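Local coordinates for protein haloalkane dehalogenase (Mycobacterium rhodesiae, PDB 4MJ3) that probably catalyses the hydrolytic cleavage of carbon–halogen bonds in haloalkanes, yielding an alcohol and a halide, as an alpha/beta hydrolase-fold haloalkane dehalogenase, at residues A[90-93]-A[94-97]. Numbering follows the deposited sequence.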
# COMPACT_ATOMS: atom_id res chain seq x y z
N PRO A 90 -5.55 -4.74 -15.90
CA PRO A 90 -5.25 -5.87 -16.74
C PRO A 90 -6.19 -7.05 -16.40
O PRO A 90 -6.50 -7.28 -15.23
CB PRO A 90 -3.79 -6.18 -16.39
CG PRO A 90 -3.24 -4.83 -16.03
CD PRO A 90 -4.34 -4.13 -15.32
N THR A 91 -6.60 -7.81 -17.43
CA THR A 91 -7.61 -8.84 -17.26
C THR A 91 -7.08 -10.22 -16.91
O THR A 91 -7.86 -11.07 -16.52
CB THR A 91 -8.44 -8.99 -18.56
OG1 THR A 91 -7.55 -9.29 -19.63
CG2 THR A 91 -9.16 -7.68 -18.86
N SER A 92 -5.79 -10.45 -17.11
CA SER A 92 -5.23 -11.78 -16.85
C SER A 92 -4.44 -11.77 -15.56
O SER A 92 -3.65 -10.87 -15.32
CB SER A 92 -4.32 -12.24 -17.99
OG SER A 92 -3.72 -13.49 -17.64
N ARG A 93 -4.62 -12.81 -14.75
CA ARG A 93 -3.82 -12.95 -13.52
C ARG A 93 -2.32 -12.97 -13.82
O ARG A 93 -1.53 -12.47 -13.03
CB ARG A 93 -4.27 -14.19 -12.74
CG ARG A 93 -5.65 -13.98 -12.10
CD ARG A 93 -6.17 -15.21 -11.36
NE ARG A 93 -5.28 -15.60 -10.27
CZ ARG A 93 -5.63 -16.33 -9.21
NH1 ARG A 93 -6.88 -16.74 -9.03
NH2 ARG A 93 -4.69 -16.65 -8.34
N ASP A 94 -1.95 -13.52 -14.97
CA ASP A 94 -0.55 -13.60 -15.36
C ASP A 94 0.08 -12.25 -15.70
O ASP A 94 1.30 -12.17 -15.79
CB ASP A 94 -0.40 -14.55 -16.55
CG ASP A 94 -0.78 -15.96 -16.20
OD1 ASP A 94 -0.51 -16.39 -15.06
OD2 ASP A 94 -1.36 -16.63 -17.07
N ASP A 95 -0.73 -11.20 -15.87
CA ASP A 95 -0.24 -9.84 -16.11
C ASP A 95 0.33 -9.25 -14.81
O ASP A 95 1.03 -8.24 -14.85
CB ASP A 95 -1.36 -8.89 -16.61
CG ASP A 95 -1.96 -9.27 -18.00
OD1 ASP A 95 -1.20 -9.72 -18.87
OD2 ASP A 95 -3.19 -9.07 -18.19
N TYR A 96 -0.04 -9.81 -13.66
CA TYR A 96 0.35 -9.25 -12.38
C TYR A 96 1.49 -10.07 -11.80
O TYR A 96 1.35 -11.30 -11.56
CB TYR A 96 -0.81 -9.21 -11.40
CG TYR A 96 -1.99 -8.40 -11.85
CD1 TYR A 96 -2.98 -8.97 -12.64
CD2 TYR A 96 -2.11 -7.07 -11.52
CE1 TYR A 96 -4.09 -8.23 -13.06
CE2 TYR A 96 -3.22 -6.31 -11.92
CZ TYR A 96 -4.19 -6.91 -12.69
OH TYR A 96 -5.30 -6.22 -13.09
N THR A 97 2.61 -9.40 -11.56
CA THR A 97 3.77 -10.00 -10.89
C THR A 97 4.33 -8.96 -9.94
O THR A 97 4.00 -7.77 -10.02
CB THR A 97 4.90 -10.40 -11.86
OG1 THR A 97 5.47 -9.22 -12.43
CG2 THR A 97 4.41 -11.34 -12.97
O HOH W 1 -4.30 -9.41 -20.36
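Ser92 O accepts the amide of Asp95 at 3.0 Å and Arg93 O that of Tyr96, and these two bonds wind the chain into a short 3-10 turn. The turn belongs to the alpha/beta hydrolase fold, where it links strand 89-90 to helix 98-112, whose first turn is N-capped by Thr97. Its start resembles a capping box: Asp95 OD2 takes the backbone N of Ser92 at 3.1 Å, while Ser92 OG takes Asp94 N, at 3.2 Å, rather than the amide of Asp95. The serine chi1 of 175° swings OG to the side of its carbonyl carbon, within hydrogen-bonding distance of Asp94 N. The amide of Ser92 reaches OD2 from above the carboxylate plane, and the same oxygen packs against Ser92 CB and Pro90 CB. A water that donates to OD2 has a weak link to Thr91 OG1.

The Tyr96 ring runs back along the turn, with Arg93 O in plane at its edge and Ser92 O 3.4 Å from CD1. Pro90 crosses it at about a right angle, placing CB 3.8 Å from Tyr96 CZ. Arg93 points away from the turn; its guanidinium group hydrogen-bonds Gln169 and Gln211, probably tying this loop to the cap domain, as the family's architecture suggests. At the far end of the buried tyrosine, OH donates to Pro90 O over 2.7 Å, in the carbonyl plane and on a lone pair, with a C=O...OH angle of 125°.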